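Local coordinates for protein MAU2 chromatid cohesion factor homolog (Saccharomyces cerevisiae, PDB 4XDN) that partners Scc2 in the complex that the cohesin ring requires for association with chromosomes, and so takes part in sister chromatid cohesion, at residues W610-C615 against K622-T627; V334-E339 against R595-M600; E531-L536 against R574-D579; K589-C594 against Y605-W610. All blocks are in the same frame, centred on the assembly; numbering follows the deposited sequence.

Interaction 1: W610-C615 against K622-T627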
loop_
_atom_site.group_PDB
_atom_site.type_symbol
_atom_site.label_atom_id
_atom_site.label_comp_id
_atom_site.label_asym_id
_atom_site.label_seq_id
_atom_site.Cartn_x
_atom_site.Cartn_y
_atom_site.Cartn_z
ATOM N N TRP A 610 -7.777 27.416 32.271
ATOM C CA TRP A 610 -8.738 28.186 31.496
ATOM C C TRP A 610 -10.126 28.101 32.114
ATOM O O TRP A 610 -10.815 29.108 32.265
ATOM C CB TRP A 610 -8.773 27.684 30.052
ATOM C CG TRP A 610 -9.802 28.352 29.204
ATOM C CD1 TRP A 610 -10.119 29.679 29.186
ATOM C CD2 TRP A 610 -10.659 27.720 28.249
ATOM N NE1 TRP A 610 -11.120 29.912 28.275
ATOM C CE2 TRP A 610 -11.469 28.725 27.685
ATOM C CE3 TRP A 610 -10.820 26.401 27.814
ATOM C CZ2 TRP A 610 -12.423 28.453 26.708
ATOM C CZ3 TRP A 610 -11.767 26.134 26.845
ATOM C CH2 TRP A 610 -12.558 27.155 26.304
ATOM N N HIS A 611 -10.532 26.890 32.474
ATOM C CA HIS A 611 -11.850 26.676 33.049
ATOM C C HIS A 611 -11.983 27.367 34.406
ATOM O O HIS A 611 -13.047 27.886 34.737
ATOM C CB HIS A 611 -12.139 25.183 33.193
ATOM C CG HIS A 611 -13.539 24.891 33.632
ATOM N ND1 HIS A 611 -14.637 25.185 32.855
ATOM C CD2 HIS A 611 -14.020 24.349 34.777
ATOM C CE1 HIS A 611 -15.736 24.833 33.499
ATOM N NE2 HIS A 611 -15.389 24.323 34.667
ATOM N N LEU A 612 -10.904 27.375 35.184
ATOM C CA LEU A 612 -10.903 28.049 36.480
ATOM C C LEU A 612 -11.175 29.542 36.323
ATOM O O LEU A 612 -11.896 30.131 37.131
ATOM C CB LEU A 612 -9.569 27.836 37.204
ATOM C CG LEU A 612 -9.400 28.581 38.536
ATOM C CD1 LEU A 612 -10.459 28.161 39.543
ATOM C CD2 LEU A 612 -8.007 28.359 39.107
ATOM N N MET A 613 -10.597 30.151 35.290
ATOM C CA MET A 613 -10.829 31.566 35.017
ATOM C C MET A 613 -12.305 31.803 34.757
ATOM O O MET A 613 -12.919 32.686 35.354
ATOM C CB MET A 613 -10.011 32.045 33.814
ATOM C CG MET A 613 -8.505 31.950 33.988
ATOM S SD MET A 613 -7.909 32.704 35.510
ATOM C CE MET A 613 -7.025 31.319 36.234
ATOM N N ASN A 614 -12.871 31.001 33.863
ATOM C CA ASN A 614 -14.274 31.124 33.503
ATOM C C ASN A 614 -15.179 30.947 34.724
ATOM O O ASN A 614 -16.209 31.606 34.844
ATOM C CB ASN A 614 -14.620 30.105 32.418
ATOM C CG ASN A 614 -13.743 30.250 31.186
ATOM O OD1 ASN A 614 -13.358 31.358 30.808
ATOM N ND2 ASN A 614 -13.410 29.129 30.562
ATOM N N CYS A 615 -14.782 30.063 35.632
ATOM C CA CYS A 615 -15.487 29.906 36.898
ATOM C C CYS A 615 -15.332 31.162 37.745
ATOM O O CYS A 615 -16.299 31.661 38.317
ATOM C CB CYS A 615 -14.962 28.692 37.665
ATOM S SG CYS A 615 -15.377 27.095 36.933
ATOM N N LYS A 622 -19.082 26.913 43.712
ATOM C CA LYS A 622 -18.955 25.460 43.716
ATOM C C LYS A 622 -17.985 24.990 42.637
ATOM O O LYS A 622 -17.175 24.090 42.866
ATOM C CB LYS A 622 -20.321 24.800 43.511
ATOM C CG LYS A 622 -20.261 23.285 43.324
ATOM C CD LYS A 622 -21.649 22.658 43.305
ATOM C CE LYS A 622 -22.390 22.955 42.012
ATOM N NZ LYS A 622 -21.742 22.309 40.839
ATOM N N ASP A 623 -18.063 25.609 41.464
ATOM C CA ASP A 623 -17.244 25.197 40.333
ATOM C C ASP A 623 -15.783 25.609 40.510
ATOM O O ASP A 623 -14.882 24.931 40.021
ATOM C CB ASP A 623 -17.807 25.775 39.036
ATOM C CG ASP A 623 -19.196 25.255 38.725
ATOM O OD1 ASP A 623 -19.326 24.048 38.440
ATOM O OD2 ASP A 623 -20.158 26.051 38.759
ATOM N N VAL A 624 -15.548 26.713 41.212
ATOM C CA VAL A 624 -14.185 27.120 41.540
ATOM C C VAL A 624 -13.547 26.099 42.478
ATOM O O VAL A 624 -12.388 25.723 42.309
ATOM C CB VAL A 624 -14.147 28.517 42.195
ATOM C CG1 VAL A 624 -12.778 28.802 42.816
ATOM C CG2 VAL A 624 -14.495 29.589 41.173
ATOM N N ALA A 625 -14.315 25.660 43.469
ATOM C CA ALA A 625 -13.824 24.709 44.457
ATOM C C ALA A 625 -13.430 23.389 43.798
ATOM O O ALA A 625 -12.330 22.881 44.015
ATOM C CB ALA A 625 -14.877 24.474 45.527
ATOM N N LEU A 626 -14.329 22.844 42.986
ATOM C CA LEU A 626 -14.079 21.568 42.325
ATOM C C LEU A 626 -12.937 21.672 41.323
ATOM O O LEU A 626 -12.141 20.744 41.188
ATOM C CB LEU A 626 -15.343 21.073 41.623
ATOM C CG LEU A 626 -16.554 20.818 42.523
ATOM C CD1 LEU A 626 -17.760 20.428 41.688
ATOM C CD2 LEU A 626 -16.249 19.745 43.555
ATOM N N THR A 627 -12.851 22.802 40.624
ATOM C CA THR A 627 -11.813 22.988 39.616
ATOM C C THR A 627 -10.436 23.138 40.263
ATOM O O THR A 627 -9.459 22.557 39.792
ATOM C CB THR A 627 -12.099 24.212 38.726
ATOM O OG1 THR A 627 -13.402 24.086 38.141
ATOM C CG2 THR A 627 -11.061 24.325 37.608
HETATM O O HOH W 1 -16.789 22.677 37.313
#
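Thr627 lies between His611, Leu612 and Cys615. Its hydroxyl faces the imidazole edge, OG1 3.4 Å from His611 CD2 and near the ring plane. Because chi1 is -55°, OG1 lies beside the backbone N and turns back on its own helix, giving a short hydrogen bond to Asp623 O at 2.5 Å; Thr627 N reaches the same carbonyl from the opposite face. The methyl goes the other way: Thr627 CG2 rests 3.8 Å from Leu612 CB. Cys615 carries its sulfur beside the backbone N (chi1 -70°), which puts SG 3.5 Å from Asp623 CB. Cys615 CB itself lies 3.7 Å from Val624 CG2. The other methyl, Val624 CG1, meets Leu612 CD1 at 4.1 Å. No direct hydrogen bond crosses the contact, but a water in the plane of the His611 ring donates to Asp623 OD1 and is weakly hydrogen-bonded to His611 NE2. Stronger polar partners lie outside: Ser587 for His611 ND1 and Arg620, by a salt bridge, for Asp623. The segments of helices 601-618 and 621-638 run nearly antiparallel, their axes 9.0 Å apart at 158°, with helix 580-593 touching His611 and Leu612 also meeting another protein's chain.

Interaction 2: V334-E339 against R595-M600. With SO4 (sulfate ion), chain F.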
loop_
_atom_site.group_PDB
_atom_site.type_symbol
_atom_site.label_atom_id
_atom_site.label_comp_id
_atom_site.label_asym_id
_atom_site.label_seq_id
_atom_site.Cartn_x
_atom_site.Cartn_y
_atom_site.Cartn_z
ATOM N N VAL A 334 -8.399 5.761 15.377
ATOM C CA VAL A 334 -8.332 7.106 15.942
ATOM C C VAL A 334 -9.436 7.326 16.972
ATOM O O VAL A 334 -9.258 8.075 17.930
ATOM C CB VAL A 334 -8.422 8.187 14.830
ATOM C CG1 VAL A 334 -9.792 8.168 14.150
ATOM C CG2 VAL A 334 -8.112 9.565 15.393
ATOM N N ASN A 335 -10.570 6.660 16.780
ATOM C CA ASN A 335 -11.674 6.754 17.730
ATOM C C ASN A 335 -11.259 6.200 19.096
ATOM O O ASN A 335 -11.546 6.805 20.130
ATOM C CB ASN A 335 -12.902 6.016 17.198
ATOM C CG ASN A 335 -13.431 6.613 15.908
ATOM O OD1 ASN A 335 -13.020 6.232 14.812
ATOM N ND2 ASN A 335 -14.357 7.554 16.037
ATOM N N CYS A 336 -10.609 5.037 19.082
ATOM C CA CYS A 336 -9.819 4.540 20.216
ATOM C C CYS A 336 -10.613 4.074 21.441
ATOM O O CYS A 336 -10.638 2.885 21.749
ATOM C CB CYS A 336 -8.824 5.622 20.653
ATOM S SG CYS A 336 -7.733 5.135 21.994
ATOM N N TYR A 337 -11.241 5.007 22.151
ATOM C CA TYR A 337 -11.807 4.721 23.472
ATOM C C TYR A 337 -13.298 4.379 23.438
ATOM O O TYR A 337 -13.826 3.785 24.378
ATOM C CB TYR A 337 -11.584 5.918 24.400
ATOM C CG TYR A 337 -12.300 7.167 23.942
ATOM C CD1 TYR A 337 -11.718 8.026 23.018
ATOM C CD2 TYR A 337 -13.560 7.484 24.424
ATOM C CE1 TYR A 337 -12.369 9.161 22.589
ATOM C CE2 TYR A 337 -14.219 8.620 24.002
ATOM C CZ TYR A 337 -13.619 9.456 23.087
ATOM O OH TYR A 337 -14.275 10.588 22.667
ATOM N N ASP A 338 -13.971 4.765 22.357
ATOM C CA ASP A 338 -15.415 4.589 22.238
ATOM C C ASP A 338 -15.769 3.255 21.576
ATOM O O ASP A 338 -14.916 2.377 21.434
ATOM C CB ASP A 338 -16.011 5.749 21.441
ATOM C CG ASP A 338 -15.485 5.804 20.022
ATOM O OD1 ASP A 338 -14.458 5.145 19.753
ATOM O OD2 ASP A 338 -16.090 6.501 19.181
ATOM N N GLU A 339 -17.029 3.113 21.173
ATOM C CA GLU A 339 -17.514 1.881 20.557
ATOM C C GLU A 339 -16.755 1.548 19.274
ATOM O O GLU A 339 -16.479 0.380 18.997
ATOM C CB GLU A 339 -19.020 1.979 20.270
ATOM C CG GLU A 339 -19.418 2.901 19.110
ATOM C CD GLU A 339 -19.142 4.368 19.386
ATOM O OE1 GLU A 339 -19.241 4.786 20.561
ATOM O OE2 GLU A 339 -18.826 5.104 18.427
ATOM N N ARG A 595 -10.262 12.978 30.200
ATOM C CA ARG A 595 -10.150 11.763 31.005
ATOM C C ARG A 595 -10.242 10.491 30.165
ATOM O O ARG A 595 -9.893 9.407 30.632
ATOM C CB ARG A 595 -11.236 11.740 32.084
ATOM C CG ARG A 595 -12.628 11.372 31.582
ATOM C CD ARG A 595 -13.644 11.415 32.710
ATOM N NE ARG A 595 -14.695 10.414 32.541
ATOM C CZ ARG A 595 -14.502 9.100 32.644
ATOM N NH1 ARG A 595 -13.291 8.618 32.902
ATOM N NH2 ARG A 595 -15.517 8.263 32.479
ATOM N N GLN A 596 -10.708 10.626 28.929
ATOM C CA GLN A 596 -11.021 9.468 28.095
ATOM C C GLN A 596 -9.777 8.713 27.620
ATOM O O GLN A 596 -9.868 7.544 27.249
ATOM C CB GLN A 596 -11.849 9.908 26.886
ATOM C CG GLN A 596 -13.169 10.582 27.234
ATOM C CD GLN A 596 -14.302 9.594 27.421
ATOM O OE1 GLN A 596 -15.259 9.579 26.644
ATOM N NE2 GLN A 596 -14.207 8.767 28.455
ATOM N N GLN A 597 -8.624 9.379 27.634
ATOM C CA GLN A 597 -7.367 8.756 27.220
ATOM C C GLN A 597 -6.231 9.121 28.168
ATOM O O GLN A 597 -6.242 10.188 28.779
ATOM C CB GLN A 597 -6.999 9.172 25.791
ATOM C CG GLN A 597 -7.938 8.639 24.723
ATOM C CD GLN A 597 -7.619 9.175 23.336
ATOM O OE1 GLN A 597 -6.650 9.911 23.146
ATOM N NE2 GLN A 597 -8.437 8.805 22.359
ATOM N N GLY A 598 -5.250 8.230 28.280
ATOM C CA GLY A 598 -4.070 8.492 29.083
ATOM C C GLY A 598 -3.147 9.481 28.395
ATOM O O GLY A 598 -3.305 9.759 27.208
ATOM N N GLY A 599 -2.186 10.020 29.140
ATOM C CA GLY A 599 -1.231 10.970 28.590
ATOM C C GLY A 599 -1.791 12.374 28.417
ATOM O O GLY A 599 -1.131 13.239 27.844
ATOM N N MET A 600 -2.996 12.604 28.927
ATOM C CA MET A 600 -3.707 13.865 28.718
ATOM C C MET A 600 -3.685 14.797 29.934
ATOM O O MET A 600 -4.383 15.808 29.952
ATOM C CB MET A 600 -5.163 13.574 28.339
ATOM C CG MET A 600 -5.326 12.887 26.992
ATOM S SD MET A 600 -5.005 14.006 25.621
ATOM C CE MET A 600 -6.526 14.951 25.593
HETATM S S SO4 F . -16.611 9.510 13.884
HETATM O O1 SO4 F . -17.724 9.029 14.697
HETATM O O2 SO4 F . -16.505 8.693 12.679
HETATM O O3 SO4 F . -16.850 10.901 13.509
HETATM O O4 SO4 F . -15.369 9.425 14.646
HETATM O O HOH W 2 -8.459 9.705 19.802
#
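Gln596 lies over one face of the Tyr337 ring, its CB 3.9 Å from the centroid and 12° off the normal, a CH-pi contact. Beyond CB the chain bends at chi2 (-87°) instead of running straight on, and the amide comes round above the ring's rim near CE2: OE1 is only 3.0 Å from Tyr337 CE2, with the amide and ring planes inclined to each other. On the opposite face, Asp338 CB sits toward the rim. Gln597 approaches differently. Its extended chain crosses the tyrosine at about a right angle and brings NE2 to the ring edge, 3.4 Å from Tyr337 CD1 and 3.6 Å from Cys336 CB. The two segments share no direct hydrogen bond; a water joins them, donating to Val334 O at 2.6 Å and accepting from Gln597 NE2 at 2.7 Å, so the buried amide nitrogen is served by solvent held in the interface. Further out, Arg345 takes the carbonyl of Cys336, and Asp338 OD1 caps Gly341 N at the start of the next helix. Asn335 points away from the contact. Its ND2 donates to a sulfate, probably from the crystallisation liquor, which Lys559 and Lys560 also bind, while Asn335 OD1 accepts from Lys559. The two loops, one between helices 317-331 and 339-360 and the other between 580-593 and 601-618, meet beside helices 369-398 and 562-575: Leu397 touches Tyr337 and Cys336, and Leu562 touches both glutamines.

Interaction 3: E531-L536 against R574-D579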
loop_
_atom_site.group_PDB
_atom_site.type_symbol
_atom_site.label_atom_id
_atom_site.label_comp_id
_atom_site.label_asym_id
_atom_site.label_seq_id
_atom_site.Cartn_x
_atom_site.Cartn_y
_atom_site.Cartn_z
ATOM N N GLU A 531 -5.743 34.735 7.972
ATOM C CA GLU A 531 -5.793 33.527 7.159
ATOM C C GLU A 531 -6.064 32.304 8.029
ATOM O O GLU A 531 -7.013 31.560 7.789
ATOM C CB GLU A 531 -4.482 33.354 6.384
ATOM C CG GLU A 531 -4.347 32.032 5.628
ATOM C CD GLU A 531 -5.349 31.896 4.497
ATOM O OE1 GLU A 531 -5.471 32.843 3.690
ATOM O OE2 GLU A 531 -6.015 30.843 4.413
ATOM N N TYR A 532 -5.236 32.109 9.048
ATOM C CA TYR A 532 -5.346 30.932 9.899
ATOM C C TYR A 532 -6.541 31.016 10.844
ATOM O O TYR A 532 -7.169 30.001 11.144
ATOM C CB TYR A 532 -4.053 30.732 10.692
ATOM C CG TYR A 532 -2.978 30.028 9.897
ATOM C CD1 TYR A 532 -3.003 28.649 9.733
ATOM C CD2 TYR A 532 -1.942 30.738 9.305
ATOM C CE1 TYR A 532 -2.026 27.997 9.006
ATOM C CE2 TYR A 532 -0.959 30.094 8.577
ATOM C CZ TYR A 532 -1.008 28.723 8.431
ATOM O OH TYR A 532 -0.035 28.070 7.707
ATOM N N VAL A 533 -6.855 32.220 11.311
ATOM C CA VAL A 533 -8.042 32.423 12.135
ATOM C C VAL A 533 -9.291 32.065 11.336
ATOM O O VAL A 533 -10.258 31.534 11.881
ATOM C CB VAL A 533 -8.141 33.878 12.648
ATOM C CG1 VAL A 533 -9.527 34.166 13.235
ATOM C CG2 VAL A 533 -7.064 34.147 13.690
ATOM N N SER A 534 -9.264 32.352 10.040
ATOM C CA SER A 534 -10.391 32.040 9.170
ATOM C C SER A 534 -10.528 30.533 8.957
ATOM O O SER A 534 -11.640 30.014 8.866
ATOM C CB SER A 534 -10.236 32.750 7.826
ATOM O OG SER A 534 -11.343 32.480 6.987
ATOM N N LYS A 535 -9.399 29.835 8.875
ATOM C CA LYS A 535 -9.413 28.380 8.768
ATOM C C LYS A 535 -9.971 27.767 10.046
ATOM O O LYS A 535 -10.739 26.803 10.006
ATOM C CB LYS A 535 -8.007 27.834 8.499
ATOM C CG LYS A 535 -7.424 28.233 7.156
ATOM C CD LYS A 535 -6.091 27.543 6.903
ATOM C CE LYS A 535 -5.404 28.096 5.661
ATOM N NZ LYS A 535 -4.187 27.319 5.296
ATOM N N LEU A 536 -9.571 28.331 11.180
ATOM C CA LEU A 536 -10.051 27.880 12.478
ATOM C C LEU A 536 -11.567 27.991 12.563
ATOM O O LEU A 536 -12.241 27.069 13.021
ATOM C CB LEU A 536 -9.400 28.697 13.599
ATOM C CG LEU A 536 -9.943 28.481 15.013
ATOM C CD1 LEU A 536 -9.690 27.055 15.480
ATOM C CD2 LEU A 536 -9.325 29.484 15.972
ATOM N N ARG A 574 -11.416 29.962 23.073
ATOM C CA ARG A 574 -10.561 31.049 23.537
ATOM C C ARG A 574 -10.562 32.240 22.582
ATOM O O ARG A 574 -10.545 33.393 23.020
ATOM C CB ARG A 574 -9.130 30.546 23.721
ATOM C CG ARG A 574 -8.853 29.895 25.070
ATOM C CD ARG A 574 -8.297 30.889 26.085
ATOM N NE ARG A 574 -7.269 30.281 26.928
ATOM C CZ ARG A 574 -6.552 30.942 27.832
ATOM N NH1 ARG A 574 -6.745 32.240 28.019
ATOM N NH2 ARG A 574 -5.638 30.302 28.549
ATOM N N MET A 575 -10.586 31.958 21.281
ATOM C CA MET A 575 -10.411 32.995 20.264
ATOM C C MET A 575 -11.715 33.508 19.655
ATOM O O MET A 575 -11.800 34.674 19.272
ATOM C CB MET A 575 -9.521 32.473 19.135
ATOM C CG MET A 575 -8.112 32.098 19.568
ATOM S SD MET A 575 -7.018 31.804 18.162
ATOM C CE MET A 575 -6.835 33.465 17.521
ATOM N N LEU A 576 -12.722 32.645 19.557
ATOM C CA LEU A 576 -13.914 32.952 18.766
ATOM C C LEU A 576 -15.182 33.193 19.590
ATOM O O LEU A 576 -16.097 33.867 19.119
ATOM C CB LEU A 576 -14.167 31.820 17.766
ATOM C CG LEU A 576 -12.973 31.469 16.871
ATOM C CD1 LEU A 576 -13.317 30.315 15.943
ATOM C CD2 LEU A 576 -12.518 32.684 16.066
ATOM N N GLU A 577 -15.238 32.653 20.803
ATOM C CA GLU A 577 -16.426 32.798 21.641
ATOM C C GLU A 577 -16.342 34.036 22.537
ATOM O O GLU A 577 -15.296 34.312 23.122
ATOM C CB GLU A 577 -16.624 31.545 22.495
ATOM C CG GLU A 577 -16.834 30.266 21.685
ATOM C CD GLU A 577 -18.175 30.225 20.970
ATOM O OE1 GLU A 577 -18.965 31.182 21.109
ATOM O OE2 GLU A 577 -18.440 29.224 20.272
ATOM N N HIS A 578 -17.451 34.768 22.644
ATOM C CA HIS A 578 -17.518 35.981 23.464
ATOM C C HIS A 578 -18.454 35.780 24.664
ATOM O O HIS A 578 -18.255 36.374 25.728
ATOM C CB HIS A 578 -18.011 37.162 22.636
ATOM C CG HIS A 578 -17.147 37.478 21.460
ATOM N ND1 HIS A 578 -16.941 36.594 20.423
ATOM C CD2 HIS A 578 -16.452 38.595 21.148
ATOM C CE1 HIS A 578 -16.133 37.145 19.535
ATOM N NE2 HIS A 578 -15.825 38.361 19.947
ATOM N N ASP A 579 -19.494 34.970 24.472
ATOM C CA ASP A 579 -20.518 34.769 25.491
ATOM C C ASP A 579 -19.990 33.916 26.638
ATOM O O ASP A 579 -19.458 32.832 26.413
ATOM C CB ASP A 579 -21.751 34.117 24.870
ATOM C CG ASP A 579 -22.914 34.030 25.837
ATOM O OD1 ASP A 579 -23.008 33.022 26.570
ATOM O OD2 ASP A 579 -23.738 34.970 25.865
#
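Val533 and Leu536, about one helical turn apart, present branched side chains to Met575 and Leu576 at the end of helix 562-575, in a wholly apolar contact. Val533 comes first. Its two methyls divide the work: CG2 reaches the methionine methyl, Met575 CE, at 3.9 Å, whereas CG1 makes only a loose approach to Leu576 CD2 at 4.4 Å. One turn on, Leu536 takes the more buried place. With CG anti to the backbone N (chi1 172°), the isobutyl group is sent toward both partners, CD2 3.9 Å from the sulfur of Met575 and CG 4.0 Å from Leu576 CD1. The two leucines slide past each other in opposite directions, so the contact is made along their flanks. On the other segment, Met575 is straight as far as SD and then bends at chi3 (70°). That turn carries CE toward the valine while the sulfur stays by the leucine, so that one side chain meets both residues. Backbones remain well apart, the nearest CA atoms being those of Val533 and Met575 at 8.5 Å, and side chains alone bridge the distance. Helix 499-513 and the loop after it flank this partly buried site. Leu510 of that helix touches Leu536, Phe514 and Phe517 in the loop touch Met575, and Leu576 also packs on Arg537 and Tyr540 of helix 526-543, whose side the end of helix 562-575 therefore abuts.

Interaction 4: K589-C594 against Y605-W610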
loop_
_atom_site.group_PDB
_atom_site.type_symbol
_atom_site.label_atom_id
_atom_site.label_comp_id
_atom_site.label_asym_id
_atom_site.label_seq_id
_atom_site.Cartn_x
_atom_site.Cartn_y
_atom_site.Cartn_z
ATOM N N LYS A 589 -16.593 21.109 29.087
ATOM C CA LYS A 589 -16.597 19.916 28.251
ATOM C C LYS A 589 -15.174 19.501 27.901
ATOM O O LYS A 589 -14.828 18.324 27.989
ATOM C CB LYS A 589 -17.410 20.156 26.979
ATOM C CG LYS A 589 -17.583 18.924 26.102
ATOM C CD LYS A 589 -18.388 17.841 26.799
ATOM C CE LYS A 589 -18.609 16.644 25.889
ATOM N NZ LYS A 589 -19.406 15.580 26.556
ATOM N N CYS A 590 -14.355 20.472 27.504
ATOM C CA CYS A 590 -12.947 20.221 27.214
ATOM C C CYS A 590 -12.261 19.593 28.415
ATOM O O CYS A 590 -11.547 18.600 28.287
ATOM C CB CYS A 590 -12.222 21.516 26.840
ATOM S SG CYS A 590 -12.602 22.179 25.211
ATOM N N PHE A 591 -12.497 20.187 29.580
ATOM C CA PHE A 591 -11.880 19.756 30.828
ATOM C C PHE A 591 -12.185 18.290 31.099
ATOM O O PHE A 591 -11.285 17.495 31.375
ATOM C CB PHE A 591 -12.384 20.634 31.983
ATOM C CG PHE A 591 -11.513 20.617 33.216
ATOM C CD1 PHE A 591 -10.143 20.417 33.134
ATOM C CD2 PHE A 591 -12.076 20.826 34.467
ATOM C CE1 PHE A 591 -9.358 20.415 34.274
ATOM C CE2 PHE A 591 -11.296 20.823 35.609
ATOM C CZ PHE A 591 -9.938 20.620 35.515
ATOM N N ASP A 592 -13.462 17.936 31.000
ATOM C CA ASP A 592 -13.904 16.588 31.320
ATOM C C ASP A 592 -13.490 15.576 30.252
ATOM O O ASP A 592 -13.228 14.419 30.566
ATOM C CB ASP A 592 -15.423 16.557 31.500
ATOM C CG ASP A 592 -15.924 15.207 31.978
ATOM O OD1 ASP A 592 -15.869 14.950 33.198
ATOM O OD2 ASP A 592 -16.371 14.402 31.135
ATOM N N MET A 593 -13.425 16.016 28.997
ATOM C CA MET A 593 -13.121 15.122 27.879
ATOM C C MET A 593 -11.745 14.468 28.010
ATOM O O MET A 593 -11.548 13.335 27.576
ATOM C CB MET A 593 -13.192 15.886 26.552
ATOM C CG MET A 593 -14.603 16.151 26.034
ATOM S SD MET A 593 -15.195 14.923 24.855
ATOM C CE MET A 593 -15.734 13.606 25.944
ATOM N N CYS A 594 -10.804 15.186 28.616
ATOM C CA CYS A 594 -9.419 14.732 28.725
ATOM C C CYS A 594 -9.260 13.383 29.427
ATOM O O CYS A 594 -8.237 12.717 29.268
ATOM C CB CYS A 594 -8.585 15.777 29.471
ATOM S SG CYS A 594 -8.287 17.307 28.555
ATOM N N TYR A 605 -4.570 19.954 32.521
ATOM C CA TYR A 605 -4.153 20.974 33.477
ATOM C C TYR A 605 -4.266 22.370 32.862
ATOM O O TYR A 605 -4.834 23.277 33.468
ATOM C CB TYR A 605 -2.720 20.707 33.947
ATOM C CG TYR A 605 -2.159 21.773 34.861
ATOM C CD1 TYR A 605 -2.507 21.819 36.205
ATOM C CD2 TYR A 605 -1.275 22.732 34.382
ATOM C CE1 TYR A 605 -1.993 22.788 37.044
ATOM C CE2 TYR A 605 -0.755 23.704 35.210
ATOM C CZ TYR A 605 -1.117 23.729 36.540
ATOM O OH TYR A 605 -0.601 24.698 37.370
ATOM N N VAL A 606 -3.729 22.534 31.657
ATOM C CA VAL A 606 -3.804 23.811 30.954
ATOM C C VAL A 606 -5.265 24.179 30.692
ATOM O O VAL A 606 -5.667 25.326 30.890
ATOM C CB VAL A 606 -3.014 23.765 29.627
ATOM C CG1 VAL A 606 -3.203 25.053 28.814
ATOM C CG2 VAL A 606 -1.537 23.535 29.912
ATOM N N ILE A 607 -6.053 23.202 30.255
ATOM C CA ILE A 607 -7.488 23.396 30.075
ATOM C C ILE A 607 -8.123 23.770 31.408
ATOM O O ILE A 607 -9.054 24.571 31.463
ATOM C CB ILE A 607 -8.179 22.124 29.522
ATOM C CG1 ILE A 607 -7.506 21.664 28.219
ATOM C CG2 ILE A 607 -9.684 22.362 29.349
ATOM C CD1 ILE A 607 -8.315 21.878 26.957
ATOM N N GLY A 608 -7.614 23.176 32.482
ATOM C CA GLY A 608 -8.125 23.438 33.814
ATOM C C GLY A 608 -7.904 24.875 34.242
ATOM O O GLY A 608 -8.769 25.473 34.883
ATOM N N ILE A 609 -6.746 25.431 33.895
ATOM C CA ILE A 609 -6.451 26.825 34.206
ATOM C C ILE A 609 -7.483 27.720 33.531
ATOM O O ILE A 609 -7.998 28.657 34.135
ATOM C CB ILE A 609 -5.033 27.238 33.746
ATOM C CG1 ILE A 609 -3.974 26.413 34.480
ATOM C CG2 ILE A 609 -4.797 28.733 33.995
ATOM C CD1 ILE A 609 -2.564 26.615 33.964
ATOM N N TRP A 610 -7.777 27.416 32.271
ATOM C CA TRP A 610 -8.738 28.186 31.496
ATOM C C TRP A 610 -10.126 28.101 32.114
ATOM O O TRP A 610 -10.815 29.108 32.265
ATOM C CB TRP A 610 -8.773 27.684 30.052
ATOM C CG TRP A 610 -9.802 28.352 29.204
ATOM C CD1 TRP A 610 -10.119 29.679 29.186
ATOM C CD2 TRP A 610 -10.659 27.720 28.249
ATOM N NE1 TRP A 610 -11.120 29.912 28.275
ATOM C CE2 TRP A 610 -11.469 28.725 27.685
ATOM C CE3 TRP A 610 -10.820 26.401 27.814
ATOM C CZ2 TRP A 610 -12.423 28.453 26.708
ATOM C CZ3 TRP A 610 -11.767 26.134 26.845
ATOM C CH2 TRP A 610 -12.558 27.155 26.304
#
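Phe591 swings its ring out opposite the backbone N (chi1 -160°) and lays it against the backbone of helix 601-618 at Gly608, with CE1 3.3 Å from the CA of that glycine. The approach is oblique, and so close a distance is possible because Gly608 carries no side chain. Ile607 is set so that CG2 stands opposite its own backbone N and CG1 beside it. CG2 lies 3.7 Å from Cys590 CB and 3.6 Å from the Phe591 backbone N. The end of the isoleucine, CD1, comes to 3.9 Å from Cys590 CB, and CG1 meets Cys594 SG more loosely at 4.4 Å. Cys590 turns its sulfur to the edge of the Trp610 indole, SG 4.4 Å from CZ3 and near the ring plane. Tyr570 meets that indole edge-to-face. Outside the segments, Gln604 donates to Phe591 O, the phenyl ring also touches Thr627, and Ile566 lies on Ile607. Tyr605, on the far side, hydrogen-bonds the backbone of another protein's chain. The segment axes approach to 9.0 Å with directions 155° apart, so consecutive helices 580-593 and 601-618 form an antiparallel pair in which Gly608 makes room for the phenyl ring, an arrangement consistent with the alpha-alpha superhelix of TPR-like proteins.

Interactions 1 and 4 both use helix 601-618 and share Trp610; their centres are only 10 Å apart, and Thr627 CG2 packs 4.0 Å from Phe591 CE2, joining three successive helices into one layer. Interaction 4 continues into interaction 2 through the loop before that helix, where Met600 CB lies 3.3 Å from Cys594 O. Interaction 3 reaches the same layer by another route, Arg574 NE standing 3.7 Å from Trp610 CD1. Interactions 2 and 3 do not touch, their nearest atoms being about 15 Å apart. Another protein's chain comes within reach of interactions 1, 2 and 4, whereas interaction 3 is contacted by none.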